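Local atomic coordinates of 450aa long hypothetical fmu protein (PDB entry 2YXL), a protein that probably binds RNA and methylates cytosines at carbon 5, with S-adenosyl-L-methionine as the methyl donor. Residues 38-43 with 229-234; 198-203 with 238-243; 418-423 with 441-446. All blocks are in the same frame, centred on the assembly; numbering follows the deposited sequence.

Contact 1. Residues 38-43 with 229-234; sequences AFKKHD and NFDTSS
Lys40, near the end of helix 32-41, reaches across to Asn229 and Asp231 in the loop that follows strand 221-225, and this one side chain supplies the whole of the first segment's share in the contact. Its CB starts out toward the loop. CG lies anti to the carbonyl carbon (chi1 -58°), and the chain then bends at chi2, so that CB, CG and CD serve as a spacer between backbones whose closest CA atoms, those of Lys40 and Asn229, are 9.9 Å apart. The first atom to meet the loop is Lys40 CE, a methylene that comes up to the amide of Asn229, 3.4 Å from Asn229 OD1. A second bend, at chi4, turns NZ toward the carboxylate of Asp231. There Lys40 NZ makes a long salt bridge of 3.6 Å with Asp231 OD1. Asp231 OD1 also accepts a weak hydrogen bond from Asn229 ND2, at 2.7 Å and with an N-H...O angle of only 126°, so one carboxylate oxygen answers both an ammonium and an amide. Lys40 NZ and Asn229 ND2 are modelled 2.9 Å apart, but both are donors and the closeness is doubtful at this resolution. Lysine suits the site because a long, flexible chain can bridge from a surface helix, and asparagine and aspartate suit an exposed turn that needs polar groups. Behind the contact, Phe39 packs on Leu53 of helix 47-75 and Ala38 on Ala21 of helix 12-24, while Phe230 anchors the loop on Ile189 and Val243 of the antiparallel sheet. A slender polar bridge at the surface therefore joins the N-terminal helical bundle to the sheet of the ferredoxin-like region, just before helix 234-237.

Contact 2. Residues 198-203 with 238-243; sequences VEEVIG and EGKIIV
Lys240 and Glu200 form the salt bridge that joins helix 198-207 to the residues leading into strand 241-243. The bond is weak, with Lys240 NZ 3.5 Å from Glu200 OE1, and the two extended side chains cross at about a right angle. The ammonium has a second weak partner in its own segment, Glu238 OE1, 3.4 Å from Lys240 NZ, which makes a three-residue ionic network. Glu200 is itself steadied by Asn197, whose backbone N bonds to the other carboxylate oxygen, OE2. Between Glu238 and Lys240 the backbone turns at Gly239, which closes a Schellman motif with a positive phi (78°) that a glycine adopts easily.

Inward from the charges the contact becomes apolar. Val201 CG1, placed anti to its own backbone nitrogen (chi1 169°), meets Ile241 CG2 at 3.7 Å. Branched aliphatic side chains suit this interface, where Val201 also rests on Val191 and Leu222 and so seats the helix on the antiparallel sheet, as in ferredoxin-like folds. Strand 241-243 is an outermost strand of that sheet, held to strand 186-191 by backbone bonds such as that of Ile242 with Arg190.

The chemistry is thus graded from surface to interior: one lysine, shared between two glutamates, probably offsets only part of their negative charge at the solvent side, while valine and isoleucine join helix to strand beneath.

Contact 3. Residues 418-423 with 441-446; sequences SPYDPG and FFYALL
Tyr420 and Tyr443 both hold CG anti to the carbonyl carbon (chi1 -56° and -51°), and these settings send the two rings toward each other from a loop and from strand 441-447. That strand is the reversed one of the class I methyltransferase fold: it runs antiparallel to strand 383-389, inserted between that strand and 412-413 in a largely parallel Rossmann-like sheet.

The rings are nearly parallel, with planes at 22°, yet slid so far apart that they barely overlap, their centroids 6.0 Å from one another. What touches is one flank of each: Tyr420 CD1 lies 3.9 Å from Tyr443 CE1, and the Tyr443 hydroxyl oxygen OH approaches Tyr420 CE1, coming obliquely to the ring. Neither hydroxyl bonds to the other tyrosine. Tyr443 OH is hydrogen-bonded to the backbone O of Ala247 and Tyr420 OH to Glu246 OE2, so both phenols fasten onto the start of helix 246-255. Tyrosine suits both places, since a broad flat side can pack in the interior while the polar end still finds a partner. An alanine in place of Tyr420 is likely to leave Glu246 without its phenol partner and open a gap beside the Tyr443 ring.

Tyr443 is close to the cofactor site without lining it: its side chain is about 7 Å from that of Lys273, predicted to bind S-adenosyl-L-methionine, and about 11 Å from the bound sinefungin. Around the pair, Phe441 CD1 sits over one face of the Tyr443 ring, and Pro419, preceded by a cis peptide bond, lays its CG 3.8 Å above the plane of the Tyr420 ring.

In the fold
From the N terminus, the chain runs from residues 38-43 through the rest of the helical bundle and into the ferredoxin-like region before meeting them again at 229-234, so contact 1 closes a long, mostly helical loop. Contact 2 opens at 198-203, before that loop is shut, and closes at 238-243, after it; the two therefore cross. They also touch in space, Phe230 CZ lying 3.6 Å from Val243 CG2, which couples the bundle's attachment to the edge of the antiparallel sheet. Contact 3 follows in series, closing a short loop within the Rossmann-like domain. It touches neither of the others and lies across the chain's centre from contact 1, its own centre about 36 Å from that of contact 1.

Contact 1. Residues 38-43 with 229-234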
ATOM      1  N   ALA A  38      -1.919  16.829   4.526  1.00 42.51           N
ATOM      2  CA  ALA A  38      -2.851  17.470   5.455  1.00 42.46           C
ATOM      3  C   ALA A  38      -2.170  17.940   6.736  1.00 42.42           C
ATOM      4  O   ALA A  38      -2.494  19.007   7.266  1.00 42.38           O
ATOM      5  CB  ALA A  38      -4.003  16.534   5.784  1.00 42.40           C
ATOM      6  N   PHE A  39      -1.230  17.135   7.223  1.00 42.37           N
ATOM      7  CA  PHE A  39      -0.514  17.425   8.463  1.00 42.48           C
ATOM      8  C   PHE A  39       0.424  18.628   8.320  1.00 42.54           C
ATOM      9  O   PHE A  39       0.531  19.443   9.237  1.00 42.54           O
ATOM     10  CB  PHE A  39       0.238  16.177   8.946  1.00 42.38           C
ATOM     11  CG  PHE A  39      -0.648  15.144   9.611  1.00 42.32           C
ATOM     12  CD1 PHE A  39      -2.022  15.101   9.363  1.00 42.58           C
ATOM     13  CD2 PHE A  39      -0.101  14.199  10.471  1.00 42.32           C
ATOM     14  CE1 PHE A  39      -2.833  14.144   9.972  1.00 42.49           C
ATOM     15  CE2 PHE A  39      -0.902  13.237  11.085  1.00 42.22           C
ATOM     16  CZ  PHE A  39      -2.270  13.210  10.835  1.00 42.45           C
ATOM     17  N   LYS A  40       1.080  18.738   7.165  1.00 42.67           N
ATOM     18  CA  LYS A  40       1.962  19.870   6.865  1.00 42.83           C
ATOM     19  C   LYS A  40       1.163  21.137   6.576  1.00 42.89           C
ATOM     20  O   LYS A  40       1.627  22.248   6.850  1.00 42.95           O
ATOM     21  CB  LYS A  40       2.884  19.554   5.681  1.00 42.85           C
ATOM     22  CG  LYS A  40       3.767  18.324   5.865  1.00 43.11           C
ATOM     23  CD  LYS A  40       4.928  18.567   6.826  1.00 43.42           C
ATOM     24  CE  LYS A  40       5.417  17.260   7.435  1.00 43.29           C
ATOM     25  NZ  LYS A  40       5.653  16.210   6.406  1.00 43.44           N
ATOM     26  N   LYS A  41      -0.032  20.958   6.016  1.00 42.96           N
ATOM     27  CA  LYS A  41      -0.941  22.061   5.717  1.00 43.03           C
ATOM     28  C   LYS A  41      -1.444  22.710   7.005  1.00 42.99           C
ATOM     29  O   LYS A  41      -1.531  23.935   7.099  1.00 43.07           O
ATOM     30  CB  LYS A  41      -2.125  21.553   4.889  1.00 43.14           C
ATOM     31  CG  LYS A  41      -2.833  22.602   4.046  1.00 43.48           C
ATOM     32  CD  LYS A  41      -4.195  22.088   3.599  1.00 44.54           C
ATOM     33  CE  LYS A  41      -4.788  22.914   2.462  1.00 44.97           C
ATOM     34  NZ  LYS A  41      -4.305  22.449   1.132  1.00 45.32           N
ATOM     35  N   HIS A  42      -1.762  21.878   7.996  1.00 42.95           N
ATOM     36  CA  HIS A  42      -2.337  22.342   9.259  1.00 42.93           C
ATOM     37  C   HIS A  42      -1.330  22.471  10.403  1.00 43.02           C
ATOM     38  O   HIS A  42      -1.716  22.642  11.564  1.00 42.98           O
ATOM     39  CB  HIS A  42      -3.515  21.455   9.666  1.00 42.82           C
ATOM     40  CG  HIS A  42      -4.765  21.737   8.896  1.00 42.75           C
ATOM     41  ND1 HIS A  42      -5.175  20.964   7.832  1.00 42.65           N
ATOM     42  CD2 HIS A  42      -5.685  22.723   9.023  1.00 42.56           C
ATOM     43  CE1 HIS A  42      -6.300  21.454   7.344  1.00 42.67           C
ATOM     44  NE2 HIS A  42      -6.631  22.521   8.048  1.00 42.59           N
ATOM     45  N   ASP A  43      -0.044  22.389  10.059  1.00 43.15           N
ATOM     46  CA  ASP A  43       1.064  22.589  11.000  1.00 43.32           C
ATOM     47  C   ASP A  43       1.056  21.642  12.210  1.00 43.34           C
ATOM     48  O   ASP A  43       1.014  22.086  13.362  1.00 43.38           O
ATOM     49  CB  ASP A  43       1.147  24.059  11.442  1.00 43.34           C
ATOM     50  CG  ASP A  43       1.801  24.945  10.398  1.00 43.59           C
ATOM     51  OD1 ASP A  43       1.078  25.724   9.742  1.00 43.82           O
ATOM     52  OD2 ASP A  43       3.038  24.855  10.228  1.00 43.93           O
ATOM     53  N   ASN A 229       9.544  12.282   8.715  1.00 42.96           N
ATOM     54  CA  ASN A 229       9.338  13.238   7.635  1.00 42.81           C
ATOM     55  C   ASN A 229      10.351  13.042   6.506  1.00 42.58           C
ATOM     56  O   ASN A 229      11.548  13.288   6.681  1.00 42.57           O
ATOM     57  CB  ASN A 229       9.393  14.670   8.180  1.00 42.88           C
ATOM     58  CG  ASN A 229       8.809  15.695   7.217  1.00 43.25           C
ATOM     59  OD1 ASN A 229       8.768  16.887   7.523  1.00 43.70           O
ATOM     60  ND2 ASN A 229       8.355  15.239   6.054  1.00 43.54           N
ATOM     61  N   PHE A 230       9.856  12.600   5.352  1.00 42.35           N
ATOM     62  CA  PHE A 230      10.702  12.300   4.195  1.00 42.11           C
ATOM     63  C   PHE A 230      11.134  13.531   3.395  1.00 42.03           C
ATOM     64  O   PHE A 230      12.219  13.535   2.808  1.00 42.02           O
ATOM     65  CB  PHE A 230      10.017  11.287   3.270  1.00 42.02           C
ATOM     66  CG  PHE A 230      10.041   9.873   3.790  1.00 41.96           C
ATOM     67  CD1 PHE A 230       8.910   9.317   4.384  1.00 41.93           C
ATOM     68  CD2 PHE A 230      11.191   9.095   3.682  1.00 41.65           C
ATOM     69  CE1 PHE A 230       8.926   8.005   4.865  1.00 41.71           C
ATOM     70  CE2 PHE A 230      11.217   7.785   4.163  1.00 41.53           C
ATOM     71  CZ  PHE A 230      10.082   7.239   4.757  1.00 41.45           C
ATOM     72  N   ASP A 231      10.295  14.567   3.367  1.00 41.89           N
ATOM     73  CA  ASP A 231      10.614  15.788   2.611  1.00 41.86           C
ATOM     74  C   ASP A 231      11.500  16.787   3.372  1.00 41.78           C
ATOM     75  O   ASP A 231      11.758  17.892   2.887  1.00 41.76           O
ATOM     76  CB  ASP A 231       9.350  16.467   2.043  1.00 41.90           C
ATOM     77  CG  ASP A 231       8.219  16.569   3.055  1.00 42.01           C
ATOM     78  OD1 ASP A 231       7.689  15.518   3.471  1.00 42.58           O
ATOM     79  OD2 ASP A 231       7.842  17.705   3.413  1.00 41.92           O
ATOM     80  N   THR A 232      11.962  16.388   4.556  1.00 41.65           N
ATOM     81  CA  THR A 232      12.969  17.147   5.305  1.00 41.51           C
ATOM     82  C   THR A 232      14.176  16.263   5.633  1.00 41.41           C
ATOM     83  O   THR A 232      15.162  16.729   6.211  1.00 41.42           O
ATOM     84  CB  THR A 232      12.404  17.754   6.614  1.00 41.52           C
ATOM     85  OG1 THR A 232      11.838  16.716   7.422  1.00 41.61           O
ATOM     86  CG2 THR A 232      11.348  18.813   6.321  1.00 41.44           C
ATOM     87  N   SER A 233      14.085  14.990   5.255  1.00 41.26           N
ATOM     88  CA  SER A 233      15.152  14.018   5.482  1.00 41.15           C
ATOM     89  C   SER A 233      16.323  14.225   4.527  1.00 41.08           C
ATOM     90  O   SER A 233      16.133  14.331   3.311  1.00 41.09           O
ATOM     91  CB  SER A 233      14.612  12.595   5.336  1.00 41.14           C
ATOM     92  OG  SER A 233      15.667  11.658   5.204  1.00 41.07           O
ATOM     93  N   SER A 234      17.529  14.275   5.088  1.00 40.93           N
ATOM     94  CA  SER A 234      18.752  14.400   4.299  1.00 40.79           C
ATOM     95  C   SER A 234      18.991  13.143   3.468  1.00 40.71           C
ATOM     96  O   SER A 234      19.353  13.229   2.295  1.00 40.70           O
ATOM     97  CB  SER A 234      19.957  14.675   5.202  1.00 40.77           C
ATOM     98  OG  SER A 234      19.846  15.937   5.835  1.00 40.75           O
TER

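Contact 2. Residues 198-203 with 238-243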
ATOM      1  N   VAL A 198      24.552   0.625   4.304  1.00 45.92           N
ATOM      2  CA  VAL A 198      23.541   0.416   5.348  1.00 46.00           C
ATOM      3  C   VAL A 198      23.871   1.071   6.697  1.00 46.19           C
ATOM      4  O   VAL A 198      23.072   1.856   7.219  1.00 46.14           O
ATOM      5  CB  VAL A 198      23.223  -1.089   5.540  1.00 45.92           C
ATOM      6  CG1 VAL A 198      22.108  -1.278   6.558  1.00 45.86           C
ATOM      7  CG2 VAL A 198      22.827  -1.722   4.212  1.00 45.91           C
ATOM      8  N   GLU A 199      25.042   0.752   7.250  1.00 46.38           N
ATOM      9  CA  GLU A 199      25.438   1.247   8.573  1.00 46.59           C
ATOM     10  C   GLU A 199      25.485   2.774   8.639  1.00 46.60           C
ATOM     11  O   GLU A 199      25.072   3.372   9.636  1.00 46.59           O
ATOM     12  CB  GLU A 199      26.785   0.651   9.006  1.00 46.73           C
ATOM     13  CG  GLU A 199      26.727  -0.813   9.460  1.00 47.38           C
ATOM     14  CD  GLU A 199      25.835  -1.038  10.678  1.00 48.37           C
ATOM     15  OE1 GLU A 199      25.071  -2.028  10.674  1.00 48.65           O
ATOM     16  OE2 GLU A 199      25.891  -0.231  11.635  1.00 49.04           O
ATOM     17  N   GLU A 200      25.987   3.390   7.571  1.00 46.63           N
ATOM     18  CA  GLU A 200      26.028   4.844   7.434  1.00 46.68           C
ATOM     19  C   GLU A 200      24.622   5.441   7.534  1.00 46.54           C
ATOM     20  O   GLU A 200      24.417   6.450   8.215  1.00 46.55           O
ATOM     21  CB  GLU A 200      26.689   5.216   6.101  1.00 46.84           C
ATOM     22  CG  GLU A 200      26.582   6.682   5.691  1.00 47.48           C
ATOM     23  CD  GLU A 200      26.554   6.867   4.177  1.00 48.31           C
ATOM     24  OE1 GLU A 200      26.944   7.956   3.703  1.00 48.76           O
ATOM     25  OE2 GLU A 200      26.140   5.928   3.460  1.00 48.24           O
ATOM     26  N   VAL A 201      23.662   4.804   6.861  1.00 46.32           N
ATOM     27  CA  VAL A 201      22.257   5.214   6.908  1.00 46.09           C
ATOM     28  C   VAL A 201      21.664   5.001   8.305  1.00 46.03           C
ATOM     29  O   VAL A 201      21.022   5.902   8.850  1.00 46.06           O
ATOM     30  CB  VAL A 201      21.409   4.485   5.828  1.00 46.09           C
ATOM     31  CG1 VAL A 201      19.918   4.704   6.056  1.00 45.89           C
ATOM     32  CG2 VAL A 201      21.807   4.948   4.432  1.00 45.96           C
ATOM     33  N   ILE A 202      21.889   3.817   8.877  1.00 45.95           N
ATOM     34  CA  ILE A 202      21.442   3.503  10.239  1.00 45.93           C
ATOM     35  C   ILE A 202      21.925   4.557  11.243  1.00 46.09           C
ATOM     36  O   ILE A 202      21.138   5.057  12.051  1.00 46.20           O
ATOM     37  CB  ILE A 202      21.885   2.078  10.681  1.00 45.95           C
ATOM     38  CG1 ILE A 202      21.119   1.011   9.890  1.00 45.72           C
ATOM     39  CG2 ILE A 202      21.691   1.879  12.191  1.00 45.64           C
ATOM     40  CD1 ILE A 202      21.552  -0.417  10.177  1.00 45.78           C
ATOM     41  N   GLY A 203      23.212   4.897  11.171  1.00 46.12           N
ATOM     42  CA  GLY A 203      23.804   5.927  12.026  1.00 46.11           C
ATOM     43  C   GLY A 203      23.161   7.297  11.880  1.00 46.16           C
ATOM     44  O   GLY A 203      22.907   7.977  12.876  1.00 46.14           O
ATOM     45  N   GLU A 238      18.871  13.084  -0.793  1.00 40.06           N
ATOM     46  CA  GLU A 238      20.128  12.733  -1.447  1.00 39.93           C
ATOM     47  C   GLU A 238      20.002  11.405  -2.194  1.00 39.75           C
ATOM     48  O   GLU A 238      20.928  10.986  -2.887  1.00 39.73           O
ATOM     49  CB  GLU A 238      21.270  12.677  -0.428  1.00 39.92           C
ATOM     50  CG  GLU A 238      21.713  14.046   0.082  1.00 40.05           C
ATOM     51  CD  GLU A 238      22.532  13.976   1.363  1.00 40.11           C
ATOM     52  OE1 GLU A 238      22.482  12.938   2.061  1.00 40.48           O
ATOM     53  OE2 GLU A 238      23.224  14.968   1.678  1.00 40.32           O
ATOM     54  N   GLY A 239      18.849  10.754  -2.049  1.00 39.57           N
ATOM     55  CA  GLY A 239      18.548   9.515  -2.765  1.00 39.35           C
ATOM     56  C   GLY A 239      19.216   8.285  -2.183  1.00 39.23           C
ATOM     57  O   GLY A 239      19.544   7.344  -2.910  1.00 39.22           O
ATOM     58  N   LYS A 240      19.413   8.293  -0.868  1.00 39.08           N
ATOM     59  CA  LYS A 240      20.052   7.181  -0.170  1.00 38.93           C
ATOM     60  C   LYS A 240      19.039   6.119   0.253  1.00 38.83           C
ATOM     61  O   LYS A 240      19.403   4.954   0.443  1.00 38.80           O
ATOM     62  CB  LYS A 240      20.834   7.681   1.050  1.00 38.90           C
ATOM     63  CG  LYS A 240      22.004   8.600   0.717  1.00 39.06           C
ATOM     64  CD  LYS A 240      22.755   9.032   1.969  1.00 38.96           C
ATOM     65  CE  LYS A 240      23.948   9.905   1.617  1.00 38.93           C
ATOM     66  NZ  LYS A 240      24.633  10.423   2.831  1.00 39.08           N
ATOM     67  N   ILE A 241      17.777   6.529   0.402  1.00 38.68           N
ATOM     68  CA  ILE A 241      16.701   5.635   0.849  1.00 38.56           C
ATOM     69  C   ILE A 241      15.405   5.791   0.046  1.00 38.64           C
ATOM     70  O   ILE A 241      15.093   6.878  -0.453  1.00 38.61           O
ATOM     71  CB  ILE A 241      16.377   5.807   2.362  1.00 38.55           C
ATOM     72  CG1 ILE A 241      15.929   7.241   2.674  1.00 38.40           C
ATOM     73  CG2 ILE A 241      17.567   5.393   3.227  1.00 38.32           C
ATOM     74  CD1 ILE A 241      15.052   7.361   3.902  1.00 38.39           C
ATOM     75  N   ILE A 242      14.656   4.695  -0.061  1.00 38.66           N
ATOM     76  CA  ILE A 242      13.358   4.676  -0.741  1.00 38.61           C
ATOM     77  C   ILE A 242      12.385   3.778   0.031  1.00 38.70           C
ATOM     78  O   ILE A 242      12.786   2.745   0.573  1.00 38.82           O
ATOM     79  CB  ILE A 242      13.494   4.221  -2.232  1.00 38.60           C
ATOM     80  CG1 ILE A 242      12.151   4.324  -2.969  1.00 38.61           C
ATOM     81  CG2 ILE A 242      14.101   2.809  -2.337  1.00 38.37           C
ATOM     82  CD1 ILE A 242      12.252   4.241  -4.494  1.00 38.66           C
ATOM     83  N   VAL A 243      11.116   4.178   0.094  1.00 38.75           N
ATOM     84  CA  VAL A 243      10.090   3.388   0.779  1.00 38.85           C
ATOM     85  C   VAL A 243       9.766   2.131  -0.025  1.00 38.82           C
ATOM     86  O   VAL A 243       9.292   2.214  -1.155  1.00 39.09           O
ATOM     87  CB  VAL A 243       8.786   4.201   1.033  1.00 38.92           C
ATOM     88  CG1 VAL A 243       7.748   3.354   1.768  1.00 38.76           C
ATOM     89  CG2 VAL A 243       9.082   5.466   1.827  1.00 38.92           C
TER

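Contact 3. Residues 418-423 with 441-446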
ATOM      1  N   SER A 418      13.768 -19.571  -0.754  1.00 36.51           N
ATOM      2  CA  SER A 418      14.134 -18.443   0.104  1.00 36.06           C
ATOM      3  C   SER A 418      13.506 -17.120  -0.323  1.00 35.73           C
ATOM      4  O   SER A 418      13.390 -16.850  -1.515  1.00 35.80           O
ATOM      5  CB  SER A 418      15.651 -18.300   0.184  1.00 35.92           C
ATOM      6  OG  SER A 418      16.184 -19.278   1.051  1.00 36.17           O
ATOM      7  N   PRO A 419      13.127 -16.273   0.655  1.00 35.37           N
ATOM      8  CA  PRO A 419      13.191 -16.521   2.092  1.00 35.04           C
ATOM      9  C   PRO A 419      11.843 -16.869   2.733  1.00 34.81           C
ATOM     10  O   PRO A 419      11.766 -17.049   3.950  1.00 34.72           O
ATOM     11  CB  PRO A 419      13.690 -15.178   2.627  1.00 35.09           C
ATOM     12  CG  PRO A 419      13.181 -14.138   1.603  1.00 35.06           C
ATOM     13  CD  PRO A 419      12.683 -14.895   0.387  1.00 35.24           C
ATOM     14  N   TYR A 420      10.794 -16.968   1.924  1.00 34.56           N
ATOM     15  CA  TYR A 420       9.445 -17.145   2.455  1.00 34.38           C
ATOM     16  C   TYR A 420       8.925 -18.578   2.322  1.00 34.36           C
ATOM     17  O   TYR A 420       9.700 -19.532   2.374  1.00 34.52           O
ATOM     18  CB  TYR A 420       8.478 -16.125   1.837  1.00 34.02           C
ATOM     19  CG  TYR A 420       8.906 -14.682   2.015  1.00 33.88           C
ATOM     20  CD1 TYR A 420       9.297 -13.913   0.917  1.00 33.85           C
ATOM     21  CD2 TYR A 420       8.930 -14.085   3.281  1.00 33.30           C
ATOM     22  CE1 TYR A 420       9.693 -12.583   1.071  1.00 33.57           C
ATOM     23  CE2 TYR A 420       9.325 -12.759   3.446  1.00 33.09           C
ATOM     24  CZ  TYR A 420       9.704 -12.013   2.336  1.00 33.55           C
ATOM     25  OH  TYR A 420      10.095 -10.702   2.485  1.00 33.33           O
ATOM     26  N   ASP A 421       7.613 -18.717   2.157  1.00 34.46           N
ATOM     27  CA  ASP A 421       6.955 -20.020   2.191  1.00 34.50           C
ATOM     28  C   ASP A 421       6.483 -20.495   0.813  1.00 34.45           C
ATOM     29  O   ASP A 421       6.421 -19.699  -0.124  1.00 34.39           O
ATOM     30  CB  ASP A 421       5.789 -19.977   3.185  1.00 34.58           C
ATOM     31  CG  ASP A 421       6.255 -19.899   4.630  1.00 34.76           C
ATOM     32  OD1 ASP A 421       7.484 -19.901   4.876  1.00 34.83           O
ATOM     33  OD2 ASP A 421       5.389 -19.837   5.524  1.00 35.14           O
ATOM     34  N   PRO A 422       6.169 -21.800   0.680  1.00 34.47           N
ATOM     35  CA  PRO A 422       5.649 -22.302  -0.590  1.00 34.50           C
ATOM     36  C   PRO A 422       4.258 -21.758  -0.886  1.00 34.58           C
ATOM     37  O   PRO A 422       3.450 -21.593   0.033  1.00 34.53           O
ATOM     38  CB  PRO A 422       5.571 -23.820  -0.369  1.00 34.47           C
ATOM     39  CG  PRO A 422       6.413 -24.095   0.828  1.00 34.42           C
ATOM     40  CD  PRO A 422       6.296 -22.880   1.677  1.00 34.49           C
ATOM     41  N   GLY A 423       3.995 -21.473  -2.159  1.00 34.69           N
ATOM     42  CA  GLY A 423       2.650 -21.129  -2.618  1.00 34.80           C
ATOM     43  C   GLY A 423       1.816 -22.384  -2.813  1.00 34.85           C
ATOM     44  O   GLY A 423       2.226 -23.479  -2.425  1.00 34.89           O
ATOM     45  N   PHE A 441       2.357 -11.356  -0.443  1.00 31.90           N
ATOM     46  CA  PHE A 441       3.067 -11.270  -1.715  1.00 31.74           C
ATOM     47  C   PHE A 441       3.137 -12.623  -2.413  1.00 31.76           C
ATOM     48  O   PHE A 441       3.020 -13.670  -1.770  1.00 31.91           O
ATOM     49  CB  PHE A 441       4.479 -10.737  -1.473  1.00 31.53           C
ATOM     50  CG  PHE A 441       4.972  -9.794  -2.532  1.00 30.95           C
ATOM     51  CD1 PHE A 441       5.839 -10.235  -3.525  1.00 30.51           C
ATOM     52  CD2 PHE A 441       4.587  -8.459  -2.523  1.00 30.71           C
ATOM     53  CE1 PHE A 441       6.313  -9.363  -4.499  1.00 30.32           C
ATOM     54  CE2 PHE A 441       5.053  -7.574  -3.494  1.00 30.96           C
ATOM     55  CZ  PHE A 441       5.918  -8.030  -4.487  1.00 31.02           C
ATOM     56  N   PHE A 442       3.325 -12.591  -3.731  1.00 31.60           N
ATOM     57  CA  PHE A 442       3.413 -13.805  -4.531  1.00 31.32           C
ATOM     58  C   PHE A 442       4.556 -13.712  -5.529  1.00 31.28           C
ATOM     59  O   PHE A 442       4.787 -12.659  -6.120  1.00 31.04           O
ATOM     60  CB  PHE A 442       2.092 -14.061  -5.255  1.00 31.46           C
ATOM     61  CG  PHE A 442       2.092 -15.307  -6.100  1.00 31.61           C
ATOM     62  CD1 PHE A 442       1.982 -16.565  -5.510  1.00 31.21           C
ATOM     63  CD2 PHE A 442       2.193 -15.221  -7.485  1.00 31.44           C
ATOM     64  CE1 PHE A 442       1.976 -17.711  -6.282  1.00 31.38           C
ATOM     65  CE2 PHE A 442       2.187 -16.366  -8.269  1.00 31.72           C
ATOM     66  CZ  PHE A 442       2.081 -17.614  -7.666  1.00 31.81           C
ATOM     67  N   TYR A 443       5.264 -14.828  -5.699  1.00 31.33           N
ATOM     68  CA  TYR A 443       6.418 -14.915  -6.590  1.00 31.38           C
ATOM     69  C   TYR A 443       6.290 -16.122  -7.515  1.00 31.38           C
ATOM     70  O   TYR A 443       5.981 -17.232  -7.064  1.00 31.51           O
ATOM     71  CB  TYR A 443       7.720 -15.061  -5.786  1.00 31.54           C
ATOM     72  CG  TYR A 443       7.927 -14.048  -4.684  1.00 31.63           C
ATOM     73  CD1 TYR A 443       7.277 -14.185  -3.459  1.00 31.61           C
ATOM     74  CD2 TYR A 443       8.799 -12.972  -4.855  1.00 31.79           C
ATOM     75  CE1 TYR A 443       7.467 -13.269  -2.443  1.00 32.24           C
ATOM     76  CE2 TYR A 443       9.001 -12.046  -3.841  1.00 31.79           C
ATOM     77  CZ  TYR A 443       8.331 -12.204  -2.636  1.00 32.03           C
ATOM     78  OH  TYR A 443       8.507 -11.300  -1.620  1.00 31.51           O
ATOM     79  N   ALA A 444       6.542 -15.908  -8.805  1.00 31.14           N
ATOM     80  CA  ALA A 444       6.618 -17.000  -9.770  1.00 30.83           C
ATOM     81  C   ALA A 444       7.756 -16.750 -10.746  1.00 30.74           C
ATOM     82  O   ALA A 444       7.688 -15.829 -11.563  1.00 30.73           O
ATOM     83  CB  ALA A 444       5.309 -17.156 -10.506  1.00 30.88           C
ATOM     84  N   LEU A 445       8.805 -17.562 -10.642  1.00 30.56           N
ATOM     85  CA  LEU A 445       9.962 -17.436 -11.517  1.00 30.47           C
ATOM     86  C   LEU A 445       9.873 -18.436 -12.667  1.00 30.50           C
ATOM     87  O   LEU A 445       9.652 -19.632 -12.461  1.00 30.47           O
ATOM     88  CB  LEU A 445      11.274 -17.594 -10.736  1.00 30.46           C
ATOM     89  CG  LEU A 445      12.586 -17.228 -11.447  1.00 30.24           C
ATOM     90  CD1 LEU A 445      12.648 -15.743 -11.811  1.00 29.84           C
ATOM     91  CD2 LEU A 445      13.792 -17.620 -10.599  1.00 30.41           C
ATOM     92  N   LEU A 446      10.051 -17.921 -13.878  1.00 30.43           N
ATOM     93  CA  LEU A 446       9.833 -18.682 -15.098  1.00 30.48           C
ATOM     94  C   LEU A 446      11.019 -18.500 -16.031  1.00 30.47           C
ATOM     95  O   LEU A 446      11.589 -17.414 -16.105  1.00 30.47           O
ATOM     96  CB  LEU A 446       8.551 -18.197 -15.788  1.00 30.38           C
ATOM     97  CG  LEU A 446       7.295 -18.093 -14.910  1.00 30.36           C
ATOM     98  CD1 LEU A 446       6.410 -16.916 -15.313  1.00 30.08           C
ATOM     99  CD2 LEU A 446       6.519 -19.403 -14.913  1.00 30.36           C
TER